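Local structure of ABC transporter ATP-binding protein (Leptospira interrogans serovar Copenhageni, 4HZI) at residues A[182-187]-A[193-198]; A[199-204]-A[210-215]. The protein probably binds and hydrolyses ATP as the ATPase subunit of an orphan ABC transporter involved in manganese utilization and tolerance. All blocks are in the same frame, centred on the assembly; numbering follows the deposited sequence.

Interaction 1 of 2, residues A[182-187]-A[193-198]; sequences ILFLRS and DFLIMD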
loop_
_atom_site.group_PDB
_atom_site.type_symbol
_atom_site.label_atom_id
_atom_site.label_comp_id
_atom_site.label_asym_id
_atom_site.label_seq_id
_atom_site.Cartn_x
_atom_site.Cartn_y
_atom_site.Cartn_z
ATOM N N ILE A 182 -12.614 4.595 13.389
ATOM C CA ILE A 182 -13.323 3.811 14.363
ATOM C C ILE A 182 -12.399 2.788 15.012
ATOM O O ILE A 182 -12.478 2.554 16.248
ATOM C CB ILE A 182 -14.605 3.182 13.748
ATOM C CG1 ILE A 182 -15.616 4.288 13.357
ATOM C CG2 ILE A 182 -15.239 2.201 14.689
ATOM C CD1 ILE A 182 -15.805 5.414 14.333
ATOM N N LEU A 183 -11.501 2.200 14.214
ATOM C CA LEU A 183 -10.458 1.345 14.784
ATOM C C LEU A 183 -9.540 2.111 15.734
ATOM O O LEU A 183 -9.116 1.552 16.761
ATOM C CB LEU A 183 -9.666 0.609 13.714
ATOM C CG LEU A 183 -10.513 -0.385 12.915
ATOM C CD1 LEU A 183 -9.683 -1.017 11.809
ATOM C CD2 LEU A 183 -11.098 -1.446 13.821
ATOM N N PHE A 184 -9.238 3.357 15.443
ATOM C CA PHE A 184 -8.495 4.157 16.379
ATOM C C PHE A 184 -9.268 4.309 17.720
ATOM O O PHE A 184 -8.715 4.122 18.817
ATOM C CB PHE A 184 -8.179 5.487 15.762
ATOM C CG PHE A 184 -7.387 6.418 16.647
ATOM C CD1 PHE A 184 -8.014 7.281 17.533
ATOM C CD2 PHE A 184 -6.002 6.436 16.602
ATOM C CE1 PHE A 184 -7.287 8.152 18.329
ATOM C CE2 PHE A 184 -5.270 7.294 17.397
ATOM C CZ PHE A 184 -5.902 8.143 18.280
ATOM N N LEU A 185 -10.569 4.593 17.632
ATOM C CA LEU A 185 -11.378 4.742 18.854
ATOM C C LEU A 185 -11.383 3.465 19.674
ATOM O O LEU A 185 -11.236 3.483 20.910
ATOM C CB LEU A 185 -12.811 5.201 18.518
ATOM C CG LEU A 185 -12.902 6.562 17.865
ATOM C CD1 LEU A 185 -14.332 7.029 17.725
ATOM C CD2 LEU A 185 -12.063 7.565 18.664
ATOM N N ARG A 186 -11.544 2.350 18.980
ATOM C CA ARG A 186 -11.488 1.045 19.593
ATOM C C ARG A 186 -10.170 0.825 20.369
ATOM O O ARG A 186 -10.166 0.228 21.479
ATOM C CB ARG A 186 -11.652 -0.007 18.535
ATOM C CG ARG A 186 -11.502 -1.416 19.067
ATOM C CD ARG A 186 -11.692 -2.461 17.983
ATOM N NE ARG A 186 -11.500 -3.799 18.518
ATOM C CZ ARG A 186 -10.326 -4.343 18.861
ATOM N NH1 ARG A 186 -9.187 -3.675 18.706
ATOM N NH2 ARG A 186 -10.290 -5.568 19.384
ATOM N N SER A 187 -9.077 1.313 19.770
ATOM C CA SER A 187 -7.714 1.120 20.297
ATOM C C SER A 187 -7.507 1.907 21.601
ATOM O O SER A 187 -6.677 1.539 22.438
ATOM C CB SER A 187 -6.659 1.467 19.170
ATOM O OG SER A 187 -6.374 2.866 19.104
ATOM N N ASP A 193 -1.772 3.455 28.160
ATOM C CA ASP A 193 -0.615 4.318 28.431
ATOM C C ASP A 193 -0.046 4.841 27.123
ATOM O O ASP A 193 0.400 5.991 27.032
ATOM C CB ASP A 193 0.450 3.497 29.163
ATOM C CG ASP A 193 0.035 3.099 30.593
ATOM O OD1 ASP A 193 -0.819 3.791 31.172
ATOM O OD2 ASP A 193 0.589 2.103 31.135
ATOM N N PHE A 194 -0.058 3.981 26.110
ATOM C CA PHE A 194 0.390 4.322 24.769
ATOM C C PHE A 194 -0.304 3.514 23.661
ATOM O O PHE A 194 -0.903 2.453 23.900
ATOM C CB PHE A 194 1.919 4.395 24.641
ATOM C CG PHE A 194 2.609 3.120 24.232
ATOM C CD1 PHE A 194 2.897 2.155 25.166
ATOM C CD2 PHE A 194 3.036 2.943 22.945
ATOM C CE1 PHE A 194 3.580 1.000 24.806
ATOM C CE2 PHE A 194 3.706 1.785 22.556
ATOM C CZ PHE A 194 3.959 0.817 23.472
ATOM N N LEU A 195 -0.223 4.042 22.452
ATOM C CA LEU A 195 -0.891 3.485 21.299
ATOM C C LEU A 195 0.106 3.089 20.229
ATOM O O LEU A 195 1.017 3.840 19.864
ATOM C CB LEU A 195 -1.834 4.531 20.717
ATOM C CG LEU A 195 -2.512 4.212 19.389
ATOM C CD1 LEU A 195 -3.321 2.919 19.392
ATOM C CD2 LEU A 195 -3.446 5.375 19.101
ATOM N N ILE A 196 -0.075 1.899 19.693
ATOM C CA ILE A 196 0.683 1.502 18.516
ATOM C C ILE A 196 -0.198 1.521 17.280
ATOM O O ILE A 196 -1.226 0.855 17.243
ATOM C CB ILE A 196 1.251 0.077 18.659
ATOM C CG1 ILE A 196 2.137 -0.072 19.876
ATOM C CG2 ILE A 196 2.009 -0.270 17.389
ATOM C CD1 ILE A 196 2.606 -1.520 20.124
ATOM N N MET A 197 0.167 2.312 16.276
ATOM C CA MET A 197 -0.551 2.324 15.018
ATOM C C MET A 197 0.317 1.655 13.941
ATOM O O MET A 197 1.292 2.210 13.455
ATOM C CB MET A 197 -0.915 3.733 14.596
ATOM C CG MET A 197 -1.981 4.310 15.515
ATOM S SD MET A 197 -2.377 5.960 15.009
ATOM C CE MET A 197 -1.260 6.798 16.119
ATOM N N ASP A 198 -0.050 0.430 13.617
ATOM C CA ASP A 198 0.735 -0.435 12.763
ATOM C C ASP A 198 0.232 -0.346 11.321
ATOM O O ASP A 198 -0.764 -0.997 10.979
ATOM C CB ASP A 198 0.598 -1.873 13.316
ATOM C CG ASP A 198 1.509 -2.878 12.623
ATOM O OD1 ASP A 198 2.376 -2.470 11.815
ATOM O OD2 ASP A 198 1.341 -4.095 12.918
#

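Interaction 2 of 2, residues A[199-204]-A[210-215]; sequences EPCSSL and EDFLGF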
loop_
_atom_site.group_PDB
_atom_site.type_symbol
_atom_site.label_atom_id
_atom_site.label_comp_id
_atom_site.label_asym_id
_atom_site.label_seq_id
_atom_site.Cartn_x
_atom_site.Cartn_y
_atom_site.Cartn_z
ATOM N N GLU A 199 0.846 0.516 10.509
ATOM C CA GLU A 199 0.496 0.663 9.092
ATOM C C GLU A 199 -0.991 1.076 8.948
ATOM O O GLU A 199 -1.728 0.458 8.178
ATOM C CB GLU A 199 0.721 -0.681 8.380
ATOM C CG GLU A 199 2.191 -1.070 8.325
ATOM C CD GLU A 199 2.930 -0.368 7.197
ATOM O OE1 GLU A 199 2.326 0.535 6.551
ATOM O OE2 GLU A 199 4.108 -0.710 6.949
ATOM N N PRO A 200 -1.448 2.052 9.756
ATOM C CA PRO A 200 -2.859 2.414 9.781
ATOM C C PRO A 200 -3.373 2.950 8.445
ATOM O O PRO A 200 -4.587 2.926 8.245
ATOM C CB PRO A 200 -2.906 3.530 10.813
ATOM C CG PRO A 200 -1.579 4.179 10.684
ATOM C CD PRO A 200 -0.644 3.002 10.534
ATOM N N CYS A 201 -2.498 3.383 7.525
ATOM C CA CYS A 201 -2.994 3.855 6.216
ATOM C C CYS A 201 -3.101 2.750 5.155
ATOM O O CYS A 201 -3.355 3.037 3.979
ATOM C CB CYS A 201 -2.172 4.999 5.688
ATOM S SG CYS A 201 -2.361 6.477 6.723
ATOM N N SER A 202 -2.885 1.505 5.569
ATOM C CA SER A 202 -3.034 0.367 4.688
ATOM C C SER A 202 -4.437 0.377 4.053
ATOM O O SER A 202 -5.447 0.671 4.747
ATOM C CB SER A 202 -2.775 -0.950 5.446
ATOM O OG SER A 202 -3.746 -1.189 6.471
ATOM N N SER A 203 -4.455 0.131 2.738
ATOM C CA SER A 203 -5.663 0.089 1.932
ATOM C C SER A 203 -6.271 1.443 1.693
ATOM O O SER A 203 -7.384 1.509 1.146
ATOM C CB SER A 203 -6.755 -0.784 2.572
ATOM O OG SER A 203 -6.217 -2.015 2.964
ATOM N N LEU A 204 -5.623 2.528 2.135
ATOM C CA LEU A 204 -6.214 3.842 1.932
ATOM C C LEU A 204 -5.596 4.498 0.721
ATOM O O LEU A 204 -4.380 4.620 0.617
ATOM C CB LEU A 204 -6.029 4.717 3.160
ATOM C CG LEU A 204 -6.588 4.156 4.453
ATOM C CD1 LEU A 204 -6.512 5.259 5.460
ATOM C CD2 LEU A 204 -8.024 3.697 4.281
ATOM N N GLU A 210 -6.071 11.111 3.660
ATOM C CA GLU A 210 -6.308 12.468 4.148
ATOM C C GLU A 210 -7.412 12.554 5.158
ATOM O O GLU A 210 -7.289 13.293 6.143
ATOM C CB GLU A 210 -6.580 13.422 3.018
ATOM C CG GLU A 210 -5.322 14.061 2.525
ATOM C CD GLU A 210 -4.573 14.773 3.646
ATOM O OE1 GLU A 210 -5.018 15.836 4.099
ATOM O OE2 GLU A 210 -3.536 14.253 4.062
ATOM N N ASP A 211 -8.484 11.839 4.914
ATOM C CA ASP A 211 -9.607 11.800 5.836
ATOM C C ASP A 211 -9.197 11.267 7.219
ATOM O O ASP A 211 -9.497 11.863 8.274
ATOM C CB ASP A 211 -10.685 10.909 5.266
ATOM C CG ASP A 211 -12.006 10.999 6.036
ATOM O OD1 ASP A 211 -12.258 12.012 6.735
ATOM O OD2 ASP A 211 -12.757 10.020 6.000
ATOM N N PHE A 212 -8.502 10.134 7.214
ATOM C CA PHE A 212 -8.079 9.538 8.456
ATOM C C PHE A 212 -7.007 10.386 9.176
ATOM O O PHE A 212 -7.061 10.569 10.397
ATOM C CB PHE A 212 -7.536 8.098 8.210
ATOM C CG PHE A 212 -6.852 7.521 9.418
ATOM C CD1 PHE A 212 -7.570 7.281 10.583
ATOM C CD2 PHE A 212 -5.477 7.303 9.420
ATOM C CE1 PHE A 212 -6.961 6.771 11.708
ATOM C CE2 PHE A 212 -4.874 6.808 10.547
ATOM C CZ PHE A 212 -5.599 6.562 11.690
ATOM N N LEU A 213 -6.018 10.873 8.451
ATOM C CA LEU A 213 -4.968 11.666 9.039
ATOM C C LEU A 213 -5.524 12.970 9.613
ATOM O O LEU A 213 -5.015 13.472 10.622
ATOM C CB LEU A 213 -3.873 11.939 8.038
ATOM C CG LEU A 213 -2.981 10.698 7.713
ATOM C CD1 LEU A 213 -1.793 11.094 6.854
ATOM C CD2 LEU A 213 -2.516 9.937 8.946
ATOM N N GLY A 214 -6.562 13.506 8.971
ATOM C CA GLY A 214 -7.269 14.673 9.483
ATOM C C GLY A 214 -7.870 14.403 10.843
ATOM O O GLY A 214 -7.743 15.232 11.755
ATOM N N PHE A 215 -8.505 13.247 10.980
ATOM C CA PHE A 215 -9.054 12.816 12.220
ATOM C C PHE A 215 -7.966 12.674 13.273
ATOM O O PHE A 215 -8.179 13.084 14.413
ATOM C CB PHE A 215 -9.815 11.528 12.035
ATOM C CG PHE A 215 -10.053 10.774 13.299
ATOM C CD1 PHE A 215 -11.199 10.991 14.046
ATOM C CD2 PHE A 215 -9.147 9.837 13.732
ATOM C CE1 PHE A 215 -11.409 10.293 15.214
ATOM C CE2 PHE A 215 -9.353 9.136 14.883
ATOM C CZ PHE A 215 -10.492 9.355 15.627
#

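Interaction 1 of 2, residues A[182-187]-A[193-198]
L195 reaches from strand 194-198 between F184 and S187 on helix 176-188. Its first torsion (chi1 173°) sets CG opposite the backbone N. From a CB that already points at the helix, the chain passes to CG, 4.1 Å from S187 OG, and forks there. CD1 takes the serine branch, sitting 3.6 Å from S187 CB and still closer to its hydroxyl. CD2 goes to F184, meeting the ring obliquely beside F184 CD2 and CE2, where the modelled separation is too short to be taken literally.

S187 OG is tied back to its own helix. It donates to F184 O at 2.7 Å, in the carbonyl plane and on a lone pair, with a C=O...donor angle of 124°. This buried hydroxyl therefore has its polar partner inside the helix while it presents itself to an aliphatic methyl.

Two residues further along the strand, M197 brings its sulfur to the rim of the same phenyl: SD lies 5.1 Å from the F184 ring centroid and 82° off the ring normal, an edge-on Met-aromatic contact.

By sequence, F194 to D198 read as the Walker B strand of an ABC ATPase. Segment 182-187 runs roughly antiparallel to it (147°), the axes coming within 10.0 Å. Parallel strands 110-113 and 227-231 flank it; L113 also touches F184, and Y219 of helix 206-222 meets that ring edge-to-face.

Interaction 2 of 2, residues A[199-204]-A[210-215]
F212 turns its ring from helix 206-222 onto the loop that leaves strand 194-198, and it takes most of the apolar packing. P200 CB approaches the far end of the ring obliquely, 3.8 Å from F212 CE2 and a little further from CZ. At the root of the side chain, L204 CD1 lies 4.1 Å from F212 CB, the two side chains crossing at about a right angle. The phenylalanine reaches along the loop because its CG stands opposite the backbone N (chi1 170°).

C201 supplies the sulfur contacts. Its SG sits at the edge of the F212 ring, 5.5 Å from the centroid and 78° off the normal, which makes a Cys sulfur-aromatic contact. The same atom also touches the next side chain on the helix, with L213 CD2 at 4.1 Å.

By sequence, the loop begins at the acidic end of a Walker B motif, with E199, and S202 to L204 read as the first three residues of the D-loop of an ABC ATPase. Its path is set by two overlapping turns, type I from E199 to S202 and type II from C201 to L204. They are closed by backbone bonds from S202 N to E199 O and from L204 N to C201 O, both 3.0 Å.

Polar bonds surround this packing: K180 of helix 176-188 donates through NZ to the carbonyls of both P200 and S202, and D211 OD1 forms a salt bridge with K181. E210 packs against P288 of the second subunit.

How the interactions relate
The two contacts lie in series along the chain: strand 194-198 of interaction 1 runs straight into the loop of interaction 2, which leads to helix 206-222. Their centres are about 13 Å apart, and they meet directly through side chains of the two helices. F215 on 206-222 brings CE2 to 3.5 Å from F184 CD1, with the ring planes at about 85°, while its CZ lies 3.9 Å from L185 CD2. This buried seam beside the mixed sheet ties helix 206-222 to helix 176-188, which starts within what reads as the ABC signature sequence. Interactions 1 and 2 each hold one of these helices against the probable Walker B strand or the loop after it.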